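PDB 2QTG: 5'-Methylthioadenosine Nucleosidase from Arabidopsis thaliana, which is a nucleosidase of the phosphorylase superfamily, an alpha/beta protein built around a curled mixed beta sheet and found here as a two-chain assembly. Local coordinates for residues F31-Q36 with I74-P79; I110-G115 with V218-V223; Q157-P162 with R262-L267. All blocks are in the same frame, centred on the assembly; numbering follows the deposited sequence.

Interaction 1 of 3, residues F31-Q36 with I74-P79. With MTH (2-(4-amino-pyrrolo[2,3-D]pyrimidin-7-yl)-5-methylsulfanylmethyl-tetrahydro-furan-3,4-diol), chain C.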
ATOM      1  N   PHE A  31      11.918  -6.323  12.526  1.00 17.47           N
ATOM      2  CA  PHE A  31      10.539  -6.099  13.038  1.00 17.48           C
ATOM      3  C   PHE A  31       9.892  -4.928  12.296  1.00 16.92           C
ATOM      4  O   PHE A  31      10.441  -3.827  12.252  1.00 16.61           O
ATOM      5  CB  PHE A  31      10.538  -5.774  14.517  1.00 17.25           C
ATOM      6  CG  PHE A  31      10.699  -6.949  15.396  1.00 19.03           C
ATOM      7  CD1 PHE A  31      11.974  -7.502  15.613  1.00 18.20           C
ATOM      8  CD2 PHE A  31       9.589  -7.519  16.027  1.00 20.50           C
ATOM      9  CE1 PHE A  31      12.127  -8.593  16.436  1.00 20.75           C
ATOM     10  CE2 PHE A  31       9.735  -8.630  16.869  1.00 19.01           C
ATOM     11  CZ  PHE A  31      10.988  -9.163  17.068  1.00 19.76           C
ATOM     12  N   VAL A  32       8.734  -5.173  11.685  1.00 16.32           N
ATOM     13  CA  VAL A  32       7.950  -4.079  11.080  1.00 15.64           C
ATOM     14  C   VAL A  32       6.781  -3.751  12.012  1.00 16.21           C
ATOM     15  O   VAL A  32       5.859  -4.571  12.189  1.00 16.06           O
ATOM     16  CB  VAL A  32       7.413  -4.459   9.644  1.00 14.89           C
ATOM     17  CG1 VAL A  32       6.407  -3.408   9.149  1.00 17.42           C
ATOM     18  CG2 VAL A  32       8.591  -4.600   8.670  1.00 15.50           C
ATOM     19  N   ILE A  33       6.829  -2.579  12.649  1.00 15.20           N
ATOM     20  CA  ILE A  33       5.839  -2.266  13.675  1.00 14.94           C
ATOM     21  C   ILE A  33       5.168  -0.935  13.314  1.00 14.98           C
ATOM     22  O   ILE A  33       5.845   0.083  13.144  1.00 15.72           O
ATOM     23  CB  ILE A  33       6.418  -2.247  15.150  1.00 14.89           C
ATOM     24  CG1 ILE A  33       7.131  -3.587  15.529  1.00 15.53           C
ATOM     25  CG2 ILE A  33       5.266  -1.868  16.139  1.00 14.07           C
ATOM     26  CD1 ILE A  33       7.910  -3.577  16.915  1.00 14.12           C
ATOM     27  N   ALA A  34       3.845  -0.942  13.213  1.00 14.03           N
ATOM     28  CA  ALA A  34       3.127   0.192  12.583  1.00 15.83           C
ATOM     29  C   ALA A  34       3.068   1.474  13.455  1.00 16.11           C
ATOM     30  O   ALA A  34       3.214   2.590  12.937  1.00 16.53           O
ATOM     31  CB  ALA A  34       1.738  -0.226  12.202  1.00 14.58           C
ATOM     32  N   MET A  35       2.864   1.290  14.758  1.00 17.61           N
ATOM     33  CA  MET A  35       2.779   2.411  15.711  1.00 20.21           C
ATOM     34  C   MET A  35       3.938   2.449  16.713  1.00 21.14           C
ATOM     35  O   MET A  35       4.286   1.423  17.321  1.00 20.36           O
ATOM     36  CB  MET A  35       1.446   2.344  16.469  1.00 19.82           C
ATOM     37  CG  MET A  35       0.225   2.270  15.546  1.00 20.17           C
ATOM     38  SD  MET A  35      -1.303   2.711  16.387  1.00 21.13           S
ATOM     39  CE  MET A  35      -1.471   1.275  17.432  1.00 22.40           C
ATOM     40  N   GLN A  36       4.503   3.632  16.944  1.00 23.88           N
ATOM     41  CA  GLN A  36       5.666   3.701  17.831  1.00 27.71           C
ATOM     42  C   GLN A  36       5.417   3.259  19.265  1.00 27.91           C
ATOM     43  O   GLN A  36       6.353   2.821  19.922  1.00 28.73           O
ATOM     44  CB  GLN A  36       6.376   5.057  17.771  1.00 27.78           C
ATOM     45  CG  GLN A  36       7.425   5.106  16.632  1.00 30.03           C
ATOM     46  CD  GLN A  36       7.977   6.517  16.406  1.00 30.66           C
ATOM     47  OE1 GLN A  36       7.286   7.413  15.877  1.00 32.42           O
ATOM     48  NE2 GLN A  36       9.233   6.716  16.796  1.00 32.69           N
ATOM     49  N   ILE A  74      19.277  -7.055  15.311  1.00 24.87           N
ATOM     50  CA  ILE A  74      17.850  -6.682  15.432  1.00 24.20           C
ATOM     51  C   ILE A  74      17.581  -5.288  14.913  1.00 23.68           C
ATOM     52  O   ILE A  74      18.127  -4.319  15.441  1.00 23.31           O
ATOM     53  CB  ILE A  74      17.345  -6.754  16.896  1.00 24.20           C
ATOM     54  CG1 ILE A  74      17.602  -8.142  17.498  1.00 23.55           C
ATOM     55  CG2 ILE A  74      15.818  -6.356  16.986  1.00 24.06           C
ATOM     56  CD1 ILE A  74      17.535  -8.150  19.046  1.00 25.96           C
ATOM     57  N   ASN A  75      16.725  -5.204  13.890  1.00 22.64           N
ATOM     58  CA  ASN A  75      16.200  -3.937  13.374  1.00 22.90           C
ATOM     59  C   ASN A  75      14.705  -3.841  13.620  1.00 21.98           C
ATOM     60  O   ASN A  75      13.955  -4.789  13.366  1.00 22.82           O
ATOM     61  CB  ASN A  75      16.541  -3.802  11.894  1.00 22.73           C
ATOM     62  CG  ASN A  75      18.030  -3.725  11.673  1.00 26.03           C
ATOM     63  OD1 ASN A  75      18.691  -2.843  12.231  1.00 28.64           O
ATOM     64  ND2 ASN A  75      18.583  -4.662  10.890  1.00 25.32           N
ATOM     65  N   VAL A  76      14.281  -2.739  14.205  1.00 20.65           N
ATOM     66  CA  VAL A  76      12.870  -2.418  14.358  1.00 20.44           C
ATOM     67  C   VAL A  76      12.565  -1.174  13.512  1.00 20.50           C
ATOM     68  O   VAL A  76      13.160  -0.126  13.690  1.00 21.14           O
ATOM     69  CB  VAL A  76      12.437  -2.224  15.850  1.00 20.44           C
ATOM     70  CG1 VAL A  76      11.023  -1.705  15.958  1.00 19.54           C
ATOM     71  CG2 VAL A  76      12.614  -3.535  16.670  1.00 20.66           C
ATOM     72  N   VAL A  77      11.614  -1.321  12.599  1.00 19.67           N
ATOM     73  CA  VAL A  77      11.276  -0.233  11.701  0.50 19.19           C
ATOM     74  C   VAL A  77       9.809   0.135  11.832  1.00 19.58           C
ATOM     75  O   VAL A  77       8.928  -0.739  12.008  1.00 20.88           O
ATOM     76  CB  VAL A  77      11.653  -0.524  10.240  0.50 18.57           C
ATOM     77  CG1 VAL A  77      10.674  -1.517   9.614  0.50 17.26           C
ATOM     78  CG2 VAL A  77      11.722   0.774   9.452  0.50 19.18           C
ATOM     79  N   CYS A  78       9.573   1.456  11.814  1.00 19.13           N
ATOM     80  CA  CYS A  78       8.275   2.093  12.012  1.00 19.95           C
ATOM     81  C   CYS A  78       8.095   3.171  10.937  1.00 19.72           C
ATOM     82  O   CYS A  78       9.030   3.950  10.682  1.00 20.83           O
ATOM     83  CB  CYS A  78       8.184   2.762  13.408  1.00 19.64           C
ATOM     84  SG  CYS A  78       8.376   1.647  14.816  1.00 20.37           S
ATOM     85  N   PRO A  79       6.901   3.266  10.343  1.00 19.82           N
ATOM     86  CA  PRO A  79       6.679   4.306   9.333  1.00 20.63           C
ATOM     87  C   PRO A  79       6.660   5.742   9.917  1.00 21.37           C
ATOM     88  O   PRO A  79       6.754   6.724   9.161  1.00 21.57           O
ATOM     89  CB  PRO A  79       5.338   3.922   8.725  1.00 19.42           C
ATOM     90  CG  PRO A  79       4.634   3.190   9.813  1.00 21.28           C
ATOM     91  CD  PRO A  79       5.680   2.463  10.595  1.00 20.25           C
TER
HETATM   92  CS  MTH C 268      -4.719   3.532  14.802  1.00 14.73           C
HETATM   93  S5' MTH C 268      -5.424   2.402  13.597  1.00 16.30           S
HETATM   94  C5' MTH C 268      -5.168   0.925  14.540  1.00 15.74           C
HETATM   95  C4' MTH C 268      -3.776   0.283  14.449  1.00 17.74           C
HETATM   96  O4' MTH C 268      -3.757  -0.853  15.348  1.00 17.20           O
HETATM   97  C2' MTH C 268      -4.021  -1.660  13.086  1.00 17.57           C
HETATM   98  O2' MTH C 268      -3.292  -2.694  12.380  1.00 15.01           O
HETATM   99  C3' MTH C 268      -3.398  -0.271  13.073  1.00 14.64           C
HETATM  100  O3' MTH C 268      -1.962  -0.260  12.987  1.00 14.70           O
HETATM  101  C1' MTH C 268      -4.101  -2.049  14.582  1.00 16.98           C
HETATM  102  N9  MTH C 268      -5.442  -2.460  14.945  1.00 15.27           N
HETATM  103  C8  MTH C 268      -5.917  -2.526  16.144  1.00 17.72           C
HETATM  104  C7  MTH C 268      -7.036  -3.098  16.220  1.00 18.71           C
HETATM  105  C5  MTH C 268      -7.679  -3.070  15.096  1.00 16.24           C
HETATM  106  C6  MTH C 268      -8.942  -3.411  14.700  1.00 14.84           C
HETATM  107  N6  MTH C 268      -9.914  -3.736  15.597  1.00 13.43           N
HETATM  108  N1  MTH C 268      -9.138  -3.346  13.349  1.00 14.74           N
HETATM  109  C2  MTH C 268      -8.133  -3.003  12.473  1.00 11.00           C
HETATM  110  N3  MTH C 268      -6.870  -2.670  12.885  1.00 16.37           N
HETATM  111  C4  MTH C 268      -6.630  -2.730  14.216  1.00 15.53           C

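Interaction 2 of 3, residues I110-G115 with V218-V223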
ATOM      1  N   ILE A 110      14.700 -12.795   8.044  1.00 20.33           N
ATOM      2  CA  ILE A 110      13.302 -13.002   8.410  1.00 18.51           C
ATOM      3  C   ILE A 110      12.678 -11.658   8.849  1.00 18.22           C
ATOM      4  O   ILE A 110      13.331 -10.826   9.447  1.00 17.99           O
ATOM      5  CB  ILE A 110      13.211 -14.096   9.523  1.00 18.11           C
ATOM      6  CG1 ILE A 110      11.758 -14.416   9.928  1.00 19.48           C
ATOM      7  CG2 ILE A 110      14.091 -13.737  10.708  1.00 19.13           C
ATOM      8  CD1 ILE A 110      11.600 -15.824  10.671  1.00 17.89           C
ATOM      9  N   ILE A 111      11.422 -11.458   8.508  1.00 18.10           N
ATOM     10  CA  ILE A 111      10.657 -10.288   8.921  1.00 17.90           C
ATOM     11  C   ILE A 111       9.615 -10.721   9.961  1.00 17.30           C
ATOM     12  O   ILE A 111       8.967 -11.744   9.789  1.00 17.37           O
ATOM     13  CB  ILE A 111       9.865  -9.716   7.715  1.00 17.27           C
ATOM     14  CG1 ILE A 111      10.767  -9.273   6.576  1.00 19.77           C
ATOM     15  CG2 ILE A 111       8.772  -8.630   8.148  1.00 16.39           C
ATOM     16  CD1 ILE A 111      11.677  -8.173   6.902  1.00 24.18           C
ATOM     17  N   ILE A 112       9.450  -9.918  11.003  1.00 16.33           N
ATOM     18  CA  ILE A 112       8.404 -10.098  11.977  1.00 16.73           C
ATOM     19  C   ILE A 112       7.535  -8.831  12.011  1.00 16.67           C
ATOM     20  O   ILE A 112       7.966  -7.759  12.446  1.00 18.03           O
ATOM     21  CB  ILE A 112       8.952 -10.375  13.403  1.00 15.56           C
ATOM     22  CG1 ILE A 112      10.065 -11.444  13.392  1.00 15.86           C
ATOM     23  CG2 ILE A 112       7.770 -10.579  14.448  1.00 15.33           C
ATOM     24  CD1 ILE A 112      10.564 -11.895  14.732  1.00 16.01           C
ATOM     25  N   ASN A 113       6.300  -8.975  11.565  1.00 15.23           N
ATOM     26  CA  ASN A 113       5.283  -7.930  11.696  1.00 14.54           C
ATOM     27  C   ASN A 113       4.636  -8.134  13.068  1.00 14.94           C
ATOM     28  O   ASN A 113       3.939  -9.092  13.286  1.00 14.61           O
ATOM     29  CB  ASN A 113       4.263  -8.008  10.552  1.00 14.83           C
ATOM     30  CG  ASN A 113       3.124  -6.972  10.657  1.00 15.17           C
ATOM     31  OD1 ASN A 113       1.994  -7.289  10.315  1.00 17.30           O
ATOM     32  ND2 ASN A 113       3.430  -5.735  11.135  1.00 14.67           N
ATOM     33  N   ALA A 114       4.922  -7.242  14.010  1.00 15.21           N
ATOM     34  CA  ALA A 114       4.389  -7.346  15.384  1.00 15.18           C
ATOM     35  C   ALA A 114       3.507  -6.133  15.690  1.00 15.18           C
ATOM     36  O   ALA A 114       3.886  -5.002  15.393  1.00 16.74           O
ATOM     37  CB  ALA A 114       5.549  -7.421  16.395  1.00 14.44           C
ATOM     38  N   GLY A 115       2.344  -6.346  16.296  1.00 14.91           N
ATOM     39  CA  GLY A 115       1.473  -5.236  16.675  1.00 16.08           C
ATOM     40  C   GLY A 115       0.132  -5.671  17.245  1.00 16.87           C
ATOM     41  O   GLY A 115      -0.130  -6.870  17.431  1.00 17.53           O
ATOM     42  N   VAL A 218       6.834 -13.742   9.529  1.00 16.30           N
ATOM     43  CA  VAL A 218       5.963 -14.183  10.620  1.00 16.93           C
ATOM     44  C   VAL A 218       5.305 -12.958  11.291  1.00 16.90           C
ATOM     45  O   VAL A 218       5.724 -11.796  11.101  1.00 16.31           O
ATOM     46  CB  VAL A 218       6.700 -15.088  11.668  1.00 16.87           C
ATOM     47  CG1 VAL A 218       7.464 -16.251  11.006  1.00 18.96           C
ATOM     48  CG2 VAL A 218       7.678 -14.312  12.434  1.00 17.10           C
ATOM     49  N   PHE A 219       4.253 -13.243  12.033  1.00 16.87           N
ATOM     50  CA  PHE A 219       3.359 -12.243  12.590  1.00 18.21           C
ATOM     51  C   PHE A 219       3.070 -12.563  14.032  1.00 17.71           C
ATOM     52  O   PHE A 219       2.618 -13.671  14.371  1.00 18.86           O
ATOM     53  CB  PHE A 219       2.013 -12.213  11.857  1.00 17.65           C
ATOM     54  CG  PHE A 219       2.108 -11.999  10.385  1.00 17.46           C
ATOM     55  CD1 PHE A 219       2.295 -13.093   9.528  1.00 16.65           C
ATOM     56  CD2 PHE A 219       1.975 -10.716   9.838  1.00 19.10           C
ATOM     57  CE1 PHE A 219       2.429 -12.929   8.198  1.00 16.07           C
ATOM     58  CE2 PHE A 219       2.059 -10.531   8.462  1.00 19.48           C
ATOM     59  CZ  PHE A 219       2.287 -11.658   7.632  1.00 17.80           C
ATOM     60  N   LEU A 220       3.331 -11.587  14.893  1.00 17.97           N
ATOM     61  CA  LEU A 220       2.872 -11.625  16.263  1.00 16.87           C
ATOM     62  C   LEU A 220       1.770 -10.547  16.455  1.00 17.74           C
ATOM     63  O   LEU A 220       2.055  -9.334  16.387  1.00 16.40           O
ATOM     64  CB  LEU A 220       4.037 -11.310  17.209  1.00 17.88           C
ATOM     65  CG  LEU A 220       5.266 -12.227  17.035  1.00 16.55           C
ATOM     66  CD1 LEU A 220       6.349 -11.668  17.955  1.00 16.58           C
ATOM     67  CD2 LEU A 220       4.944 -13.673  17.392  1.00 17.98           C
ATOM     68  N   LYS A 221       0.541 -10.989  16.702  1.00 16.97           N
ATOM     69  CA  LYS A 221      -0.614 -10.069  16.753  1.00 18.04           C
ATOM     70  C   LYS A 221      -1.311 -10.159  18.119  1.00 18.08           C
ATOM     71  O   LYS A 221      -1.868 -11.217  18.499  1.00 20.02           O
ATOM     72  CB  LYS A 221      -1.589 -10.313  15.591  1.00 17.58           C
ATOM     73  CG  LYS A 221      -0.947 -10.022  14.197  1.00 17.04           C
ATOM     74  CD  LYS A 221      -0.763  -8.516  13.967  1.00 15.87           C
ATOM     75  CE  LYS A 221       0.247  -8.244  12.822  1.00 14.17           C
ATOM     76  NZ  LYS A 221      -0.059  -6.899  12.167  1.00 18.51           N
ATOM     77  N   ALA A 222      -1.267  -9.039  18.832  1.00 17.82           N
ATOM     78  CA  ALA A 222      -1.791  -8.932  20.188  1.00 16.95           C
ATOM     79  C   ALA A 222      -3.179  -8.329  20.143  1.00 16.44           C
ATOM     80  O   ALA A 222      -3.368  -7.173  19.687  1.00 16.00           O
ATOM     81  CB  ALA A 222      -0.841  -8.070  21.085  1.00 17.03           C
ATOM     82  N   VAL A 223      -4.138  -9.116  20.609  1.00 16.36           N
ATOM     83  CA  VAL A 223      -5.553  -8.752  20.590  1.00 16.88           C
ATOM     84  C   VAL A 223      -5.845  -7.637  21.604  1.00 17.54           C
ATOM     85  O   VAL A 223      -5.819  -7.912  22.839  1.00 18.25           O
ATOM     86  CB  VAL A 223      -6.425  -9.990  20.856  1.00 17.87           C
ATOM     87  CG1 VAL A 223      -7.925  -9.636  20.768  1.00 16.56           C
ATOM     88  CG2 VAL A 223      -6.078 -11.089  19.839  1.00 17.36           C
TER
HETATM   89  O   HOH W   1       1.258  -3.983  11.850  1.00 19.42           O

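Interaction 3 of 3, residues Q157-P162 with R262-L267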
ATOM      1  N   GLN A 157       0.734 -17.506   3.052  1.00 20.76           N
ATOM      2  CA  GLN A 157       1.105 -18.274   4.252  1.00 21.01           C
ATOM      3  C   GLN A 157       2.242 -17.602   4.998  1.00 19.77           C
ATOM      4  O   GLN A 157       3.204 -17.123   4.376  1.00 19.84           O
ATOM      5  CB  GLN A 157       1.516 -19.694   3.852  1.00 22.69           C
ATOM      6  CG  GLN A 157       0.457 -20.406   3.036  1.00 26.01           C
ATOM      7  CD  GLN A 157      -0.777 -20.722   3.862  1.00 31.99           C
ATOM      8  OE1 GLN A 157      -0.665 -21.266   4.972  1.00 35.00           O
ATOM      9  NE2 GLN A 157      -1.968 -20.400   3.326  1.00 33.81           N
ATOM     10  N   ALA A 158       2.114 -17.499   6.319  1.00 18.52           N
ATOM     11  CA  ALA A 158       3.264 -17.092   7.127  1.00 17.28           C
ATOM     12  C   ALA A 158       4.305 -18.199   7.025  1.00 17.13           C
ATOM     13  O   ALA A 158       3.961 -19.349   6.762  1.00 16.96           O
ATOM     14  CB  ALA A 158       2.873 -16.857   8.574  1.00 17.35           C
ATOM     15  N   PHE A 159       5.563 -17.852   7.213  1.00 18.14           N
ATOM     16  CA  PHE A 159       6.644 -18.853   7.295  1.00 18.25           C
ATOM     17  C   PHE A 159       6.327 -19.918   8.374  1.00 19.12           C
ATOM     18  O   PHE A 159       5.865 -19.595   9.464  1.00 18.98           O
ATOM     19  CB  PHE A 159       7.990 -18.192   7.570  1.00 19.87           C
ATOM     20  CG  PHE A 159       9.149 -19.087   7.245  1.00 18.92           C
ATOM     21  CD1 PHE A 159       9.505 -19.307   5.909  1.00 20.28           C
ATOM     22  CD2 PHE A 159       9.821 -19.766   8.248  1.00 22.11           C
ATOM     23  CE1 PHE A 159      10.575 -20.179   5.582  1.00 21.54           C
ATOM     24  CE2 PHE A 159      10.900 -20.650   7.934  1.00 21.10           C
ATOM     25  CZ  PHE A 159      11.259 -20.844   6.605  1.00 19.13           C
ATOM     26  N   SER A 160       6.528 -21.186   8.031  1.00 18.93           N
ATOM     27  CA  SER A 160       6.239 -22.292   8.950  1.00 21.38           C
ATOM     28  C   SER A 160       7.242 -22.247  10.111  1.00 20.47           C
ATOM     29  O   SER A 160       8.438 -22.317   9.875  1.00 20.16           O
ATOM     30  CB  SER A 160       6.342 -23.637   8.213  1.00 22.16           C
ATOM     31  OG  SER A 160       5.882 -24.714   9.031  1.00 26.89           O
ATOM     32  N   THR A 161       6.733 -22.068  11.328  1.00 19.58           N
ATOM     33  CA  THR A 161       7.543 -22.035  12.550  1.00 20.19           C
ATOM     34  C   THR A 161       7.005 -23.025  13.642  1.00 20.77           C
ATOM     35  O   THR A 161       6.598 -22.604  14.737  1.00 20.25           O
ATOM     36  CB  THR A 161       7.710 -20.583  13.119  1.00 19.28           C
ATOM     37  OG1 THR A 161       6.472 -20.108  13.678  1.00 20.02           O
ATOM     38  CG2 THR A 161       8.211 -19.616  12.057  1.00 18.21           C
ATOM     39  N   PRO A 162       6.991 -24.343  13.333  1.00 21.21           N
ATOM     40  CA  PRO A 162       6.339 -25.300  14.260  1.00 21.62           C
ATOM     41  C   PRO A 162       7.000 -25.423  15.629  1.00 21.40           C
ATOM     42  O   PRO A 162       6.291 -25.595  16.598  1.00 21.98           O
ATOM     43  CB  PRO A 162       6.390 -26.635  13.507  1.00 22.07           C
ATOM     44  CG  PRO A 162       7.551 -26.492  12.540  1.00 23.33           C
ATOM     45  CD  PRO A 162       7.532 -25.020  12.139  1.00 21.27           C
ATOM     46  N   ARG A 262      19.402 -20.337  15.711  1.00 25.38           N
ATOM     47  CA  ARG A 262      18.655 -21.224  14.832  1.00 25.17           C
ATOM     48  C   ARG A 262      18.855 -20.834  13.390  1.00 24.58           C
ATOM     49  O   ARG A 262      19.221 -19.690  13.090  1.00 24.41           O
ATOM     50  CB  ARG A 262      17.173 -21.249  15.208  1.00 24.89           C
ATOM     51  CG  ARG A 262      16.920 -22.162  16.372  1.00 26.44           C
ATOM     52  CD  ARG A 262      15.501 -22.075  16.889  1.00 28.09           C
ATOM     53  NE  ARG A 262      15.208 -23.213  17.766  1.00 30.63           N
ATOM     54  CZ  ARG A 262      15.475 -23.264  19.065  1.00 33.95           C
ATOM     55  NH1 ARG A 262      16.059 -22.231  19.701  1.00 34.42           N
ATOM     56  NH2 ARG A 262      15.159 -24.358  19.742  1.00 32.70           N
ATOM     57  N   ASN A 263      18.650 -21.807  12.504  1.00 24.75           N
ATOM     58  CA  ASN A 263      18.441 -21.533  11.092  1.00 24.08           C
ATOM     59  C   ASN A 263      16.929 -21.566  10.819  1.00 23.53           C
ATOM     60  O   ASN A 263      16.152 -21.854  11.720  1.00 22.52           O
ATOM     61  CB  ASN A 263      19.250 -22.509  10.200  1.00 24.31           C
ATOM     62  CG  ASN A 263      18.898 -23.960  10.429  1.00 26.55           C
ATOM     63  OD1 ASN A 263      17.724 -24.316  10.617  1.00 28.25           O
ATOM     64  ND2 ASN A 263      19.924 -24.825  10.431  1.00 27.33           N
ATOM     65  N   LEU A 264      16.524 -21.260   9.599  1.00 23.46           N
ATOM     66  CA  LEU A 264      15.108 -21.140   9.287  1.00 23.19           C
ATOM     67  C   LEU A 264      14.390 -22.492   9.365  1.00 23.85           C
ATOM     68  O   LEU A 264      13.235 -22.576   9.745  1.00 23.13           O
ATOM     69  CB  LEU A 264      14.907 -20.497   7.924  1.00 22.44           C
ATOM     70  CG  LEU A 264      15.297 -19.044   7.661  1.00 20.17           C
ATOM     71  CD1 LEU A 264      15.465 -18.787   6.184  1.00 17.74           C
ATOM     72  CD2 LEU A 264      14.313 -18.090   8.255  1.00 17.94           C
ATOM     73  N   SER A 265      15.116 -23.548   9.023  1.00 24.88           N
ATOM     74  CA  SER A 265      14.636 -24.914   9.146  1.00 25.89           C
ATOM     75  C   SER A 265      14.295 -25.322  10.576  1.00 25.44           C
ATOM     76  O   SER A 265      13.491 -26.204  10.780  1.00 25.58           O
ATOM     77  CB  SER A 265      15.674 -25.887   8.569  1.00 26.54           C
ATOM     78  OG  SER A 265      15.112 -27.164   8.372  1.00 31.36           O
ATOM     79  N   ASP A 266      14.939 -24.703  11.554  1.00 24.59           N
ATOM     80  CA  ASP A 266      14.748 -25.066  12.957  1.00 26.08           C
ATOM     81  C   ASP A 266      13.648 -24.204  13.543  1.00 26.27           C
ATOM     82  O   ASP A 266      13.235 -24.395  14.668  1.00 24.80           O
ATOM     83  CB  ASP A 266      16.000 -24.763  13.781  1.00 26.20           C
ATOM     84  CG  ASP A 266      17.233 -25.529  13.334  1.00 29.23           C
ATOM     85  OD1 ASP A 266      17.137 -26.658  12.836  1.00 28.31           O
ATOM     86  OD2 ASP A 266      18.360 -25.043  13.499  1.00 32.11           O
ATOM     87  N   LEU A 267      13.253 -23.218  12.748  1.00 27.74           N
ATOM     88  CA  LEU A 267      12.256 -22.217  13.071  1.00 29.91           C
ATOM     89  C   LEU A 267      12.577 -20.735  12.818  1.00 31.71           C
ATOM     90  O   LEU A 267      13.329 -20.106  13.560  1.00 32.83           O
ATOM     91  CB  LEU A 267      11.626 -22.463  14.403  1.00 29.58           C
ATOM     92  CG  LEU A 267      10.260 -23.017  14.114  1.00 25.87           C
ATOM     93  CD1 LEU A 267      10.374 -24.434  13.689  1.00 17.69           C
ATOM     94  CD2 LEU A 267       9.445 -22.849  15.286  1.00 22.40           C
ATOM     95  OXT LEU A 267      12.074 -20.126  11.876  1.00 33.73           O
TER
HETATM   96  O   HOH W   2      10.773 -23.486   9.745  1.00 33.71           O

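Interaction 1 of 3, residues F31-Q36 with I74-P79
Phe31 pairs with Val76 on adjacent parallel strands, 28-32 and 72-78, of the central mixed sheet. The tight part is the backbone ladder and its flanking side chains. Three nearly straight bonds zip the strands together: Phe31 N to Asn75 O (2.7 Å), Val77 N to Phe31 O (2.8 Å) and Ile33 N to Val77 O (2.9 Å). On one face the CG2 branch of Val76 presses on Phe31 CB at 3.7 Å, and its CG1 branch meets Ile33 CD1 at 3.8 Å. Helix 36-46 covers this side, which suits large apolar groups. Val32 and Val77 lie on the other face, which helix 92-106 covers; branched at CB, valine is at home in an extended strand. The ladder ends at Pro79, which has no N-H for the next rung; its CD lies instead 3.5 Å from Ile33 O.

Beyond this the contact thins. Gln36, partly exposed, touches the second strand mainly through CG against Cys78 SG, while its NE2 bonds to Tyr65. Met35, at the N-cap position of the helix, turns away from 74-79 altogether. With CG anti to its carbonyl carbon (chi1 -54°) and a bend at chi3, it reaches the bound MTH, Met35 SD resting 3.9 Å from the methylthio carbon CS of MTH.

Interaction 2 of 3, residues I110-G115 with V218-V223
Ile112 fits its branches against two side chains of the partner strand at once: Ile112 CG1 lies 3.9 Å from Val218 CG2, and Ile112 CG2 lies 3.9 Å from Leu220 CD1. The isoleucine and Val218 run side by side, whereas Leu220 comes in at a slant, so its terminal methyl fills the angle beside the CG2 branch. Ala114, next on this face, adds only a small methyl opposite the base of Leu220. Helix 234-259 lies over the apolar surface so formed, touching Ile112 and Leu220. Five backbone bonds, from Val218 N to Ile111 O through to Ala222 N to Gly115 O, keep the strands in parallel register.

The other face has a different relief. Asn113 stands with CG opposite its backbone N (chi1 178°), its CB 3.6 Å from Phe219 CD2 and its OD1 at the edge of that ring, in the ring plane. Lys221 leaves its strand, bends at chi2 (-72°) and folds back beside Gly115, where there is no side chain to meet it. Lys221 NZ thus reaches Asn113 OD1 at 2.8 Å, approaching from above the amide plane, 46° out of it, while also forming a salt bridge with Asp200. The asparagine amide is held from its other end as well: Asn113 ND2 gives one bond to Val32 O and another, of 2.9 Å, to a water that also receives a weak bond from Lys221 NZ. Such a grip on both ends fixes which way round the amide sits. These are two parallel core strands of the mixed sheet in a phosphorylase-superfamily alpha/beta fold; the Asn113-Lys221 face brings the lysine side chain to about 5 Å from bound MTH.

Interaction 3 of 3, residues Q157-P162 with R262-L267
The ring of Phe159 meets Leu264 where the C-terminal tail, a pair of overlapping turns after helix 234-259, folds against the loop between strand 156-157 and helix 162-168. Arg262, at the start of the tail, turns back to the preceding helix, 234-259, where it bonds to Phe258 O and makes a cation-pi contact with the Phe258 ring. Asn263 opens the first turn: Asp266 N bonds to Asn263 O, and weak reciprocal bonds run from Asn263 N to Asp266 OD2 and from Asp266 N to Asn263 OD1, work for which two short polar side chains are well fitted.

Leu264 makes the first real contact. Leu264 CB lies 3.9 Å from Phe159 CZ, the two side chains crossing at about a right angle, and Leu264 O sits in the ring plane, 3.5 Å from Phe159 CE2, where the ring hydrogens carry slight positive charge. The trans chi1 of Phe159 (-162°) sets the ring edge against Leu264. The same Leu264 O receives a 2.6 Å bond from a water that also donates to Ser160 O at 2.6 Å, so one water joins the two backbones. Ser265, exposed, suits the outer side of the turn, and Asp266 O is held by Asn163 ND2.

Leu267 closes the second turn, its N bonding to Leu264 O, and ends the chain. Its side chain lies over the Thr161 backbone and the Pro162 ring, but the model is strained there, with a clash at CD2, so the detail of that packing is doubtful. On the carboxylate side, Thr161 CG2 merely lies 3.9 Å from Leu267 OXT.

In the fold
Interactions 1 and 2 are consecutive parts of one sheet, their centres 10 Å apart: strand 28-32 lies between strands 72-78 and 110-119 and pairs with both, with Val32 N a probable donor to Ile112 O at 2.8 Å. Both come near bound MTH, interaction 1 through Met35 and Ala34, interaction 2 through Lys221, whose side chain comes within about 5 Å of it; Glu202, Lys199, Met201 and Asp225 supply hydrogen bonds to the ligand. Interaction 3 lies at the other end of the strands, its centre 14 Å from that of interaction 2, which it meets through Thr161 CG2 and Val218 CG1 (3.6 Å). From interaction 1 it is separated by about 12 Å between nearest atoms.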